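Local coordinates for protein alanine glyoxylate transaminase (Thermococcus litoralis, PDB 2ZC0) that probably catalyses pyridoxal-phosphate-dependent transfer of an amino group from alanine to glyoxylate, working as a homodimer, at residues I37-G42 against I378-S383; G106-L111 against G252-W257; V149-D154 against N186-T191; K176-I181 against Y207-I212; I203-D208 against E236-V241. All blocks are in the same frame, centred on the assembly; numbering follows the deposited sequence.

Contact 1: residues I37-G42 against I378-S383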
# COMPACT_ATOMS: atom_id res chain seq x y z
N ILE A 37 0.63 44.20 0.35
CA ILE A 37 1.71 44.03 -0.63
C ILE A 37 2.19 42.59 -0.47
O ILE A 37 2.59 42.17 0.63
CB ILE A 37 2.84 45.01 -0.34
N SER A 38 2.15 41.82 -1.55
CA SER A 38 2.55 40.42 -1.50
C SER A 38 3.93 40.06 -2.05
O SER A 38 4.29 40.41 -3.18
CB SER A 38 1.51 39.55 -2.21
OG SER A 38 1.84 38.18 -2.08
N LEU A 39 4.66 39.32 -1.23
CA LEU A 39 6.00 38.83 -1.54
C LEU A 39 5.95 37.33 -1.25
O LEU A 39 6.94 36.72 -0.86
CB LEU A 39 7.03 39.49 -0.61
CG LEU A 39 7.70 40.82 -0.99
CD1 LEU A 39 6.71 41.80 -1.59
CD2 LEU A 39 8.36 41.41 0.25
N ALA A 40 4.78 36.72 -1.46
CA ALA A 40 4.60 35.31 -1.16
C ALA A 40 4.48 34.38 -2.36
O ALA A 40 5.48 33.80 -2.81
CB ALA A 40 3.39 35.14 -0.26
N ALA A 41 3.26 34.22 -2.86
CA ALA A 41 2.98 33.34 -3.99
C ALA A 41 4.03 33.39 -5.09
O ALA A 41 4.64 34.42 -5.34
CB ALA A 41 1.62 33.68 -4.57
N GLY A 42 4.22 32.26 -5.76
CA GLY A 42 5.19 32.19 -6.82
C GLY A 42 4.64 32.45 -8.21
O GLY A 42 4.93 31.71 -9.15
N ILE A 378 12.56 32.75 5.81
CA ILE A 378 11.41 33.46 5.26
C ILE A 378 11.65 33.56 3.75
O ILE A 378 12.65 34.11 3.31
CB ILE A 378 11.26 34.90 5.84
CG1 ILE A 378 10.50 34.86 7.17
CG2 ILE A 378 10.50 35.78 4.86
CD1 ILE A 378 11.31 34.38 8.35
N ARG A 379 10.73 33.02 2.97
CA ARG A 379 10.89 33.08 1.52
C ARG A 379 10.26 34.35 0.98
O ARG A 379 9.14 34.72 1.36
CB ARG A 379 10.26 31.86 0.87
CG ARG A 379 10.71 31.63 -0.56
CD ARG A 379 9.82 30.58 -1.19
NE ARG A 379 8.53 31.17 -1.49
CZ ARG A 379 7.51 30.51 -2.04
NH1 ARG A 379 7.63 29.22 -2.33
NH2 ARG A 379 6.39 31.16 -2.32
N LEU A 380 10.98 35.03 0.09
CA LEU A 380 10.51 36.26 -0.50
C LEU A 380 10.49 36.13 -2.01
O LEU A 380 11.45 35.65 -2.61
CB LEU A 380 11.44 37.43 -0.14
CG LEU A 380 11.74 37.69 1.33
CD1 LEU A 380 12.72 38.86 1.45
CD2 LEU A 380 10.43 38.01 2.06
N ASN A 381 9.41 36.59 -2.62
CA ASN A 381 9.26 36.52 -4.06
C ASN A 381 9.36 37.91 -4.69
O ASN A 381 8.83 38.87 -4.14
CB ASN A 381 7.90 35.91 -4.39
CG ASN A 381 7.51 36.15 -5.81
OD1 ASN A 381 6.66 37.01 -6.10
ND2 ASN A 381 8.14 35.43 -6.72
N PHE A 382 10.04 38.03 -5.83
CA PHE A 382 10.16 39.33 -6.48
C PHE A 382 9.55 39.40 -7.88
O PHE A 382 9.54 40.45 -8.51
CB PHE A 382 11.63 39.80 -6.54
CG PHE A 382 12.56 38.82 -7.18
CD1 PHE A 382 13.24 37.88 -6.40
CD2 PHE A 382 12.78 38.82 -8.54
CE1 PHE A 382 14.12 36.97 -6.98
CE2 PHE A 382 13.65 37.91 -9.14
CZ PHE A 382 14.32 36.98 -8.35
N SER A 383 9.01 38.28 -8.36
CA SER A 383 8.42 38.26 -9.70
C SER A 383 7.06 38.94 -9.80
O SER A 383 6.81 39.66 -10.78
CB SER A 383 8.32 36.81 -10.21
OG SER A 383 7.54 35.99 -9.36
O HOH W 1 7.66 33.93 -1.03

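Contact 2: residues G106-L111 against G252-W257. With PMP (4'-deoxy-4'-aminopyridoxal-5'-phosphate), chain F.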
# COMPACT_ATOMS: atom_id res chain seq x y z
N GLY A 106 0.81 21.21 -15.70
CA GLY A 106 1.88 21.94 -15.04
C GLY A 106 3.00 21.05 -14.53
O GLY A 106 2.96 19.83 -14.70
N GLY A 107 4.01 21.65 -13.92
CA GLY A 107 5.11 20.87 -13.37
C GLY A 107 4.60 20.01 -12.23
O GLY A 107 5.16 18.94 -11.96
N THR A 108 3.53 20.46 -11.57
CA THR A 108 2.91 19.76 -10.45
C THR A 108 2.36 18.42 -10.91
O THR A 108 2.66 17.38 -10.34
CB THR A 108 1.73 20.58 -9.84
OG1 THR A 108 2.21 21.85 -9.37
CG2 THR A 108 1.10 19.82 -8.66
N GLY A 109 1.53 18.44 -11.95
CA GLY A 109 0.96 17.21 -12.47
C GLY A 109 2.05 16.25 -12.90
O GLY A 109 1.97 15.06 -12.62
N ALA A 110 3.08 16.78 -13.55
CA ALA A 110 4.21 15.96 -14.01
C ALA A 110 4.83 15.23 -12.82
O ALA A 110 5.11 14.04 -12.89
CB ALA A 110 5.25 16.84 -14.70
N LEU A 111 5.05 15.97 -11.74
CA LEU A 111 5.66 15.40 -10.54
C LEU A 111 4.74 14.38 -9.85
O LEU A 111 5.21 13.41 -9.26
CB LEU A 111 6.04 16.52 -9.57
CG LEU A 111 7.47 17.10 -9.45
CD1 LEU A 111 8.45 16.39 -10.36
CD2 LEU A 111 7.43 18.59 -9.73
N GLY A 252 -1.14 30.09 -14.59
CA GLY A 252 -2.48 29.54 -14.52
C GLY A 252 -2.98 28.73 -15.71
O GLY A 252 -4.11 28.24 -15.70
N PHE A 253 -2.14 28.58 -16.75
CA PHE A 253 -2.51 27.83 -17.94
C PHE A 253 -2.39 26.32 -17.70
O PHE A 253 -3.01 25.51 -18.39
CB PHE A 253 -1.63 28.25 -19.15
CG PHE A 253 -1.99 29.61 -19.72
CD1 PHE A 253 -3.17 29.78 -20.44
CD2 PHE A 253 -1.17 30.71 -19.50
CE1 PHE A 253 -3.53 31.05 -20.93
CE2 PHE A 253 -1.52 31.98 -19.98
CZ PHE A 253 -2.71 32.15 -20.70
N ARG A 254 -1.59 25.93 -16.71
CA ARG A 254 -1.42 24.52 -16.37
C ARG A 254 -0.82 23.76 -17.55
O ARG A 254 -1.39 22.77 -18.00
CB ARG A 254 -2.79 23.89 -16.00
CG ARG A 254 -3.63 24.62 -14.93
CD ARG A 254 -3.04 24.44 -13.53
NE ARG A 254 -1.76 25.12 -13.45
CZ ARG A 254 -0.67 24.65 -12.85
NH1 ARG A 254 0.43 25.40 -12.87
NH2 ARG A 254 -0.67 23.47 -12.24
N ILE A 255 0.31 24.22 -18.07
CA ILE A 255 0.99 23.56 -19.18
C ILE A 255 2.41 23.17 -18.76
O ILE A 255 3.30 24.03 -18.64
CB ILE A 255 1.08 24.45 -20.45
CG1 ILE A 255 -0.29 24.57 -21.12
CG2 ILE A 255 2.06 23.82 -21.47
CD1 ILE A 255 -0.86 23.24 -21.62
N GLY A 256 2.59 21.88 -18.50
CA GLY A 256 3.87 21.37 -18.07
C GLY A 256 4.19 20.10 -18.83
O GLY A 256 3.42 19.68 -19.71
N TRP A 257 5.30 19.46 -18.50
CA TRP A 257 5.66 18.25 -19.21
C TRP A 257 6.60 17.32 -18.47
O TRP A 257 7.24 17.69 -17.48
CB TRP A 257 6.28 18.62 -20.58
CG TRP A 257 7.50 19.51 -20.47
CD1 TRP A 257 8.78 19.12 -20.14
CD2 TRP A 257 7.54 20.93 -20.60
NE1 TRP A 257 9.60 20.22 -20.06
CE2 TRP A 257 8.87 21.35 -20.34
CE3 TRP A 257 6.59 21.91 -20.91
CZ2 TRP A 257 9.27 22.69 -20.37
CZ3 TRP A 257 6.97 23.25 -20.95
CH2 TRP A 257 8.31 23.63 -20.67
N1 PMP F . 8.45 23.05 -9.51
C2 PMP F . 8.85 24.09 -8.74
C2A PMP F . 10.26 24.00 -8.14
C3 PMP F . 8.01 25.21 -8.51
O3 PMP F . 8.46 26.25 -7.71
C4 PMP F . 6.70 25.22 -9.11
C4A PMP F . 5.79 26.44 -8.86
N4A PMP F . 4.55 26.11 -8.15
C5 PMP F . 6.29 24.01 -9.97
C6 PMP F . 7.21 22.95 -10.14
C5A PMP F . 4.92 23.91 -10.67
O4P PMP F . 4.85 24.70 -11.44
P PMP F . 3.41 24.60 -12.28
O1P PMP F . 3.49 24.13 -14.12
O2P PMP F . 2.68 26.36 -12.22
O3P PMP F . 2.22 23.46 -11.53

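Contact 3: residues V149-D154 against N186-T191. With PMP (4'-deoxy-4'-aminopyridoxal-5'-phosphate), chain F.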
# COMPACT_ATOMS: atom_id res chain seq x y z
N VAL A 149 19.16 16.79 1.79
CA VAL A 149 20.61 16.97 1.72
C VAL A 149 20.83 18.49 1.66
O VAL A 149 20.32 19.16 0.77
CB VAL A 149 21.22 16.36 0.43
CG1 VAL A 149 22.71 16.68 0.34
CG2 VAL A 149 21.03 14.85 0.42
N PRO A 150 21.60 19.05 2.61
CA PRO A 150 21.89 20.49 2.69
C PRO A 150 22.38 21.12 1.38
O PRO A 150 23.02 20.45 0.57
CB PRO A 150 22.97 20.57 3.77
CG PRO A 150 22.63 19.44 4.67
CD PRO A 150 22.31 18.32 3.68
N VAL A 151 22.09 22.40 1.20
CA VAL A 151 22.53 23.13 0.01
C VAL A 151 23.23 24.43 0.42
O VAL A 151 23.09 24.88 1.56
CB VAL A 151 21.33 23.51 -0.90
CG1 VAL A 151 20.41 22.31 -1.10
CG2 VAL A 151 20.57 24.67 -0.29
N ASP A 152 23.99 25.02 -0.50
CA ASP A 152 24.63 26.32 -0.27
C ASP A 152 24.36 27.12 -1.55
O ASP A 152 23.56 26.69 -2.36
CB ASP A 152 26.13 26.18 0.02
CG ASP A 152 26.89 25.44 -1.05
OD1 ASP A 152 26.69 25.75 -2.23
OD2 ASP A 152 27.71 24.57 -0.71
N ASN A 153 25.01 28.28 -1.74
CA ASN A 153 24.75 29.08 -2.94
C ASN A 153 25.11 28.37 -4.24
O ASN A 153 24.81 28.85 -5.34
CB ASN A 153 25.45 30.45 -2.83
CG ASN A 153 24.62 31.48 -2.04
OD1 ASN A 153 23.76 32.19 -2.60
ND2 ASN A 153 24.86 31.55 -0.73
N ASP A 154 25.75 27.21 -4.11
CA ASP A 154 26.12 26.39 -5.26
C ASP A 154 25.21 25.17 -5.40
O ASP A 154 25.54 24.21 -6.09
CB ASP A 154 27.58 25.95 -5.17
CG ASP A 154 28.52 26.97 -5.75
OD1 ASP A 154 28.09 27.63 -6.72
OD2 ASP A 154 29.66 27.11 -5.25
N ASN A 186 13.37 26.77 -5.67
CA ASN A 186 12.29 27.28 -4.84
C ASN A 186 12.56 26.39 -3.63
O ASN A 186 12.62 25.16 -3.77
CB ASN A 186 10.93 26.93 -5.46
CG ASN A 186 9.75 27.41 -4.62
OD1 ASN A 186 9.87 27.66 -3.43
ND2 ASN A 186 8.58 27.51 -5.25
N PRO A 187 12.73 26.96 -2.43
CA PRO A 187 12.70 28.37 -2.03
C PRO A 187 14.04 29.10 -1.94
O PRO A 187 14.07 30.33 -1.91
CB PRO A 187 12.04 28.29 -0.66
CG PRO A 187 12.74 27.09 -0.08
CD PRO A 187 12.81 26.10 -1.24
N MET A 188 15.14 28.36 -1.89
CA MET A 188 16.46 28.98 -1.75
C MET A 188 16.89 29.93 -2.86
O MET A 188 17.65 30.87 -2.61
CB MET A 188 17.52 27.91 -1.55
CG MET A 188 17.48 27.27 -0.16
SD MET A 188 17.85 28.42 1.22
CE MET A 188 19.44 27.82 1.70
N GLY A 189 16.43 29.69 -4.08
CA GLY A 189 16.78 30.55 -5.19
C GLY A 189 18.21 30.41 -5.68
O GLY A 189 18.69 31.21 -6.48
N VAL A 190 18.90 29.37 -5.20
CA VAL A 190 20.28 29.11 -5.59
C VAL A 190 20.30 28.11 -6.75
O VAL A 190 19.34 27.35 -6.93
CB VAL A 190 21.07 28.51 -4.41
CG1 VAL A 190 21.04 29.47 -3.23
CG2 VAL A 190 20.48 27.17 -4.01
N THR A 191 21.39 28.10 -7.52
CA THR A 191 21.50 27.18 -8.64
C THR A 191 22.76 26.34 -8.59
O THR A 191 23.86 26.86 -8.39
CB THR A 191 21.49 27.90 -10.00
OG1 THR A 191 22.82 28.32 -10.32
CG2 THR A 191 20.58 29.09 -9.98
N1 PMP F . 8.45 23.05 -9.51
C2 PMP F . 8.85 24.09 -8.74
C2A PMP F . 10.26 24.00 -8.14
C3 PMP F . 8.01 25.21 -8.51
O3 PMP F . 8.46 26.25 -7.71
C4 PMP F . 6.70 25.22 -9.11
C4A PMP F . 5.79 26.44 -8.86
N4A PMP F . 4.55 26.11 -8.15
C5 PMP F . 6.29 24.01 -9.97
C6 PMP F . 7.21 22.95 -10.14
C5A PMP F . 4.92 23.91 -10.67
O4P PMP F . 4.85 24.70 -11.44
P PMP F . 3.41 24.60 -12.28
O1P PMP F . 3.49 24.13 -14.12
O2P PMP F . 2.68 26.36 -12.22
O3P PMP F . 2.22 23.46 -11.53

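Contact 4: residues K176-I181 against Y207-I212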
# COMPACT_ATOMS: atom_id res chain seq x y z
N LYS A 176 15.76 5.16 -4.30
CA LYS A 176 15.94 4.99 -5.73
C LYS A 176 15.91 6.29 -6.50
O LYS A 176 16.48 6.38 -7.59
CB LYS A 176 14.88 4.05 -6.31
CG LYS A 176 13.61 4.75 -6.74
CD LYS A 176 12.60 3.82 -7.42
CE LYS A 176 11.90 2.90 -6.43
NZ LYS A 176 10.74 2.24 -7.05
N LEU A 177 15.23 7.30 -5.96
CA LEU A 177 15.12 8.57 -6.66
C LEU A 177 15.73 9.73 -5.91
O LEU A 177 15.83 9.73 -4.68
CB LEU A 177 13.64 8.91 -6.93
CG LEU A 177 12.69 7.86 -7.53
CD1 LEU A 177 11.24 8.38 -7.44
CD2 LEU A 177 13.08 7.58 -8.96
N ILE A 178 16.12 10.73 -6.68
CA ILE A 178 16.67 11.96 -6.17
C ILE A 178 15.94 13.03 -6.94
O ILE A 178 15.98 13.03 -8.16
CB ILE A 178 18.17 12.09 -6.48
CG1 ILE A 178 18.98 11.12 -5.63
CG2 ILE A 178 18.60 13.54 -6.25
CD1 ILE A 178 20.48 11.18 -5.93
N TYR A 179 15.24 13.91 -6.22
CA TYR A 179 14.51 15.02 -6.80
C TYR A 179 15.38 16.26 -6.56
O TYR A 179 15.78 16.53 -5.42
CB TYR A 179 13.16 15.19 -6.11
CG TYR A 179 12.42 16.50 -6.40
CD1 TYR A 179 12.30 17.48 -5.42
CD2 TYR A 179 11.86 16.75 -7.65
CE1 TYR A 179 11.64 18.68 -5.67
CE2 TYR A 179 11.18 17.96 -7.92
CZ TYR A 179 11.09 18.91 -6.91
OH TYR A 179 10.45 20.12 -7.14
N THR A 180 15.66 17.00 -7.64
CA THR A 180 16.47 18.20 -7.55
C THR A 180 15.98 19.33 -8.45
O THR A 180 15.40 19.09 -9.51
CB THR A 180 17.95 17.88 -7.91
OG1 THR A 180 18.71 19.09 -8.00
CG2 THR A 180 18.02 17.16 -9.25
N ILE A 181 16.20 20.56 -7.99
CA ILE A 181 15.83 21.78 -8.71
C ILE A 181 17.16 22.53 -8.88
O ILE A 181 17.46 23.47 -8.15
CB ILE A 181 14.88 22.65 -7.86
CG1 ILE A 181 13.76 21.78 -7.26
CG2 ILE A 181 14.31 23.79 -8.71
CD1 ILE A 181 12.87 22.47 -6.24
N TYR A 207 25.62 4.64 -7.80
CA TYR A 207 24.68 3.92 -6.95
C TYR A 207 23.45 3.44 -7.70
O TYR A 207 22.55 2.84 -7.10
CB TYR A 207 24.28 4.81 -5.78
CG TYR A 207 25.42 5.08 -4.83
CD1 TYR A 207 25.79 4.13 -3.87
CD2 TYR A 207 26.17 6.25 -4.93
CE1 TYR A 207 26.88 4.36 -3.02
CE2 TYR A 207 27.27 6.48 -4.09
CZ TYR A 207 27.61 5.52 -3.15
OH TYR A 207 28.68 5.74 -2.32
N ASP A 208 23.42 3.69 -9.00
CA ASP A 208 22.30 3.26 -9.83
C ASP A 208 20.99 3.83 -9.28
O ASP A 208 20.16 3.11 -8.72
CB ASP A 208 22.25 1.74 -9.91
CG ASP A 208 21.22 1.23 -10.91
OD1 ASP A 208 20.84 1.98 -11.84
OD2 ASP A 208 20.80 0.06 -10.76
N LEU A 209 20.84 5.14 -9.44
CA LEU A 209 19.66 5.85 -8.98
C LEU A 209 19.11 6.67 -10.13
O LEU A 209 19.79 6.92 -11.13
CB LEU A 209 20.05 6.78 -7.80
CG LEU A 209 20.55 6.11 -6.51
CD1 LEU A 209 21.16 7.13 -5.56
CD2 LEU A 209 19.39 5.40 -5.85
N LEU A 210 17.85 7.07 -10.02
CA LEU A 210 17.21 7.89 -11.04
C LEU A 210 17.17 9.29 -10.46
O LEU A 210 17.15 9.46 -9.24
CB LEU A 210 15.79 7.38 -11.31
CG LEU A 210 15.51 6.68 -12.65
CD1 LEU A 210 16.65 5.77 -13.07
CD2 LEU A 210 14.23 5.90 -12.51
N ILE A 211 17.17 10.29 -11.33
CA ILE A 211 17.14 11.70 -10.92
C ILE A 211 16.01 12.39 -11.63
O ILE A 211 15.93 12.35 -12.85
CB ILE A 211 18.46 12.44 -11.34
CG1 ILE A 211 19.65 11.92 -10.56
CG2 ILE A 211 18.30 13.94 -11.18
CD1 ILE A 211 21.00 12.38 -11.13
N ILE A 212 15.13 13.03 -10.86
CA ILE A 212 14.02 13.80 -11.43
C ILE A 212 14.47 15.26 -11.34
O ILE A 212 14.55 15.81 -10.24
CB ILE A 212 12.73 13.66 -10.61
CG1 ILE A 212 12.24 12.20 -10.63
CG2 ILE A 212 11.70 14.61 -11.14
CD1 ILE A 212 10.93 12.01 -9.89

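Contact 5: residues I203-D208 against E236-V241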
# COMPACT_ATOMS: atom_id res chain seq x y z
N ILE A 203 27.40 10.14 -9.08
CA ILE A 203 26.83 9.45 -7.93
C ILE A 203 25.60 8.63 -8.31
O ILE A 203 25.42 7.50 -7.84
CB ILE A 203 26.49 10.45 -6.82
CG1 ILE A 203 27.80 11.04 -6.28
CG2 ILE A 203 25.67 9.77 -5.73
CD1 ILE A 203 27.61 12.02 -5.14
N ALA A 204 24.75 9.19 -9.17
CA ALA A 204 23.56 8.49 -9.61
C ALA A 204 24.00 7.21 -10.32
O ALA A 204 23.46 6.13 -10.06
CB ALA A 204 22.75 9.36 -10.56
N SER A 205 24.98 7.34 -11.20
CA SER A 205 25.49 6.19 -11.93
C SER A 205 26.16 5.20 -10.99
O SER A 205 25.98 3.98 -11.11
CB SER A 205 26.48 6.65 -13.00
OG SER A 205 27.17 5.55 -13.57
N LYS A 206 26.93 5.72 -10.05
CA LYS A 206 27.66 4.89 -9.10
C LYS A 206 26.74 4.07 -8.21
O LYS A 206 27.04 2.93 -7.88
CB LYS A 206 28.57 5.78 -8.22
CG LYS A 206 29.36 5.01 -7.17
CD LYS A 206 30.31 5.92 -6.42
CE LYS A 206 31.10 5.16 -5.36
NZ LYS A 206 32.02 6.08 -4.62
N TYR A 207 25.62 4.64 -7.80
CA TYR A 207 24.68 3.92 -6.95
C TYR A 207 23.45 3.44 -7.70
O TYR A 207 22.55 2.84 -7.10
CB TYR A 207 24.28 4.81 -5.78
CG TYR A 207 25.42 5.08 -4.83
CD1 TYR A 207 25.79 4.13 -3.87
CD2 TYR A 207 26.17 6.25 -4.93
CE1 TYR A 207 26.88 4.36 -3.02
CE2 TYR A 207 27.27 6.48 -4.09
CZ TYR A 207 27.61 5.52 -3.15
OH TYR A 207 28.68 5.74 -2.32
N ASP A 208 23.42 3.69 -9.00
CA ASP A 208 22.30 3.26 -9.83
C ASP A 208 20.99 3.83 -9.28
O ASP A 208 20.16 3.11 -8.72
CB ASP A 208 22.25 1.74 -9.91
CG ASP A 208 21.22 1.23 -10.91
OD1 ASP A 208 20.84 1.98 -11.84
OD2 ASP A 208 20.80 0.06 -10.76
N GLU A 236 23.62 8.19 -19.67
CA GLU A 236 23.14 6.90 -19.21
C GLU A 236 21.61 6.88 -19.14
O GLU A 236 21.02 5.83 -18.91
CB GLU A 236 23.72 6.57 -17.84
CG GLU A 236 25.22 6.53 -17.82
CD GLU A 236 25.77 5.97 -16.52
OE1 GLU A 236 27.01 5.95 -16.36
OE2 GLU A 236 24.96 5.55 -15.67
N GLY A 237 20.98 8.03 -19.35
CA GLY A 237 19.53 8.10 -19.32
C GLY A 237 18.93 7.88 -17.94
O GLY A 237 17.89 7.23 -17.80
N ARG A 238 19.60 8.42 -16.92
CA ARG A 238 19.16 8.29 -15.54
C ARG A 238 18.36 9.49 -15.06
O ARG A 238 17.97 9.55 -13.90
CB ARG A 238 20.35 8.13 -14.60
CG ARG A 238 21.10 6.85 -14.75
CD ARG A 238 22.31 6.82 -13.84
NE ARG A 238 22.89 5.48 -13.84
CZ ARG A 238 22.26 4.41 -13.38
NH1 ARG A 238 22.86 3.22 -13.42
NH2 ARG A 238 21.06 4.54 -12.84
N VAL A 239 18.15 10.49 -15.91
CA VAL A 239 17.37 11.60 -15.43
C VAL A 239 16.07 11.77 -16.20
O VAL A 239 15.96 11.51 -17.41
CB VAL A 239 18.20 12.96 -15.34
CG1 VAL A 239 19.66 12.73 -15.67
CG2 VAL A 239 17.58 14.04 -16.18
N ILE A 240 15.06 12.19 -15.45
CA ILE A 240 13.73 12.40 -15.96
C ILE A 240 13.45 13.85 -15.64
O ILE A 240 13.75 14.28 -14.53
CB ILE A 240 12.73 11.51 -15.20
CG1 ILE A 240 13.11 10.05 -15.43
CG2 ILE A 240 11.30 11.89 -15.55
CD1 ILE A 240 12.30 9.05 -14.62
N VAL A 241 12.93 14.63 -16.57
CA VAL A 241 12.66 16.00 -16.19
C VAL A 241 11.17 16.27 -16.05
O VAL A 241 10.34 15.62 -16.69
CB VAL A 241 13.30 17.05 -17.17
CG1 VAL A 241 14.26 16.38 -18.12
CG2 VAL A 241 12.23 17.84 -17.89

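Contact 1: residues I37-G42 against I378-S383
Leu39 meets the end of strand 377-381 through both backbone and side chain. Its carbonyl oxygen accepts from Asn381 N at 3.0 Å, the donor standing above the carbonyl plane. Its methyl CD2 lies 4.4 Å from Leu380 CD2, apt for a residue also packed on Met315. The carbonyl of Ala40 turns to a side chain. A bend at chi3 (75°) swings the guanidinium of Arg379 round to this loop, where NH2 gives a bond of 2.8 Å to Ala40 O; the oxygen lies near the guanidinium plane. A water sits between Leu39 O and Ala40 O and accepts from Arg379 NE at 2.9 Å. The chain leaving strand 37-38 is thus tied to strand 377-381, joining two small two-stranded sheets (37-38 with 360-361, 336-340 with 377-381) that stand apart from the large mixed sheet of the aminotransferase fold. With an alanine in place of Arg379, Ala40 O and Asn186 OD1 would probably each lose a donor and the water its NE partner. Ala41 O lies 3.4 Å from Asn381 OD1, two acceptors that cannot bond. The amide is held elsewhere: Asn381 ND2 donates almost straight to Ser383 OG (2.8 Å), and OD1 accepts from Arg384 N.

Contact 2: residues G106-L111 against G252-W257
Gly106 and Gly256 pack backbone to backbone, their CA atoms 3.7 Å apart. Glycine suits both places: a CB on Gly256 would run into Gly106 C, one on Gly106 into Arg254 NH2, and Gly106 also has a positive phi. Nearby, the Ala110 methyl CB rests against the carbonyl oxygen Trp257 O at 3.5 Å. Hydrogen bonds run to the cofactor phosphate rather than across the segments. Thr108 OG1, placed beside its own backbone N (chi1 -60°), donates to PMP O3P at 2.7 Å, and Thr108 N adds a longer bond. This is the phosphate cup of the PLP aminotransferase fold, in which the start of helix 106-118 faces the anion and its dipole probably helps to hold it. Arg254 supplies the charge: NH2 bonds to O3P at 3.0 Å, the phosphorus lies at the edge of the guanidinium, and Gly106 CA sits over one face. With a leucine in place of this arginine, the phosphate would probably be short of a positive mate and Asp276 O of the second subunit would lose its NH2 donor.

Contact 3: residues V149-D154 against N186-T191
Val190 presses its two methyls into the bend that follows strand 145-152. CG2 lies 3.5 Å from Asp152 O, and CG1 lies 3.7 Å from Asn153 CA, the Asn153 and Val190 side chains crossing at about a right angle. Val151 CG2 meets Met188 at two points, CE at 3.9 Å and CG at 4.0 Å. Bends at chi2 (-64°) and chi3 fold the methionine so that its terminal methyl comes back over the valine. A flexible thioether can follow a branched neighbour this way; Met338 and Phe340 of strand 336-340 also pack on it. The next shell fixes the bend. Asp152 OD1 accepts from Asp154 N at 2.6 Å, closing an Asx turn, while OD2 makes a salt bridge to Arg196. A cis peptide before Pro187 shapes the loop between strand 175-180 and helix 194-207. Within it, Asn186 ND2 donates to PMP O3 at 2.8 Å, and Asn186 OD1 accepts from Arg379 NH1. No hydrogen bond joins the two segments, so their match rests on van der Waals fit, of methyls on one another and on backbone atoms; the polar bonds lie on each segment's own side, from Asn186 to the cofactor and within the Asp152 turn.

Contact 4: residues K176-I181 against Y207-I212
Leu209 leads into strand 210-214 and packs against Lys176 on the neighbouring strand 175-180. The two strands are the parallel pair of a beta-alpha-beta unit whose connecting helix is 194-207, part of the large central sheet of the aminotransferase fold; the short segments run at 27° to one another. Following the Leu209 side chain outward, CB lies 3.6 Å from Lys176 O. With CG placed anti to the carbonyl carbon (chi1 -64°), the branches then divide: CD2 settles 3.5 Å from Lys176 CA, and CD1 meets Ile178 CD1 at 4.1 Å, the two side chains crossing at about a right angle. A leucine can thus touch main chain with one methyl and side chain with the other. From there the backbone ladder takes over. Leu210 N donates to Lys176 O, Ile212 N to Ile178 O, and Thr180 N to Ile212 O, all fairly straight, whereas Ile178 N to Leu210 O is weak. Beta-branched Ile178 and Ile211 suit the extended backbone and face helix 194-207, while Leu177, Leu210, Tyr179 and Ile212 take the other face. There Leu177 and Leu210 lie side by side, Leu177 CD2 lying 3.6 Å from Leu210 CB, and Leu111 of helix 106-118 packs on Tyr179 and Ile212. Tyr179 OH bonds to Asp214, and its ring atom CD2 lies 4.1 Å from Ile212 CG2.

Contact 5: residues I203-D208 against E236-V241
Arg238, its CG anti to the carbonyl carbon (chi1 -68°) and its chain extended to NE, reaches the end of helix 194-207, where Asp208 turns its CG anti to the backbone N (chi1 -172°) and offers its carboxylate. NH1 and NH2 both grip the single oxygen Asp208 OD1, each at 2.8 Å, and OD1 lies close to the guanidinium plane. The carboxylate stands steeply to that plane, at 74°: NH2 uses the anti lone pair of OD1, whereas NH1 comes from above the carboxylate. The third nitrogen, NE, donates to Glu236 OE2 at 2.8 Å, so one arginine bridges two acids that would otherwise probably repel each other. Glu236 in turn accepts at OE1 from Ser205 OG (2.8 Å), on the syn side; a small hydroxyl suits a helix position this close to the arginine, whose NE passes 3.3 Å from Ser205 CA. Ala204 O lies over one guanidinium face, and Ala204 CB is 4.2 Å from Arg238 CD. Asp208, with positive phi, is the C-prime residue of a Schellman motif, with Leu209 N bonded to Ala204 O. Asp208 OD1 also accepts from Tyr6 of the second subunit, and OD2 pairs with Lys5 of the third. The network therefore fastens the C-terminal end of helix 194-207 to the turn that enters strand 239-244, with strand 210-214 running beside that strand in the sheet.

Contacts 2 to 5 all reach the large mixed sheet, whereas contact 1 joins the two small sheets and lies about 34 Å from contact 5, centre to centre. Contacts 4 and 5 are closest, about 6 Å between centres: they share Tyr207 and Asp208, and strands 210-214 and 239-244 are neighbours. Contacts 2 and 4 touch through helix 106-118, contacts 1 and 3 also touch, and Trp257 of contact 2 packs on Val241 of contact 5. Along the chain contact 1 encloses the rest, contact 2 encloses contacts 3 to 5, and the segments of contacts 3 and 4 alternate. Contacts 2 and 3 hold the cofactor at its phosphate and its ring hydroxyl, so distant chain segments converge on one site.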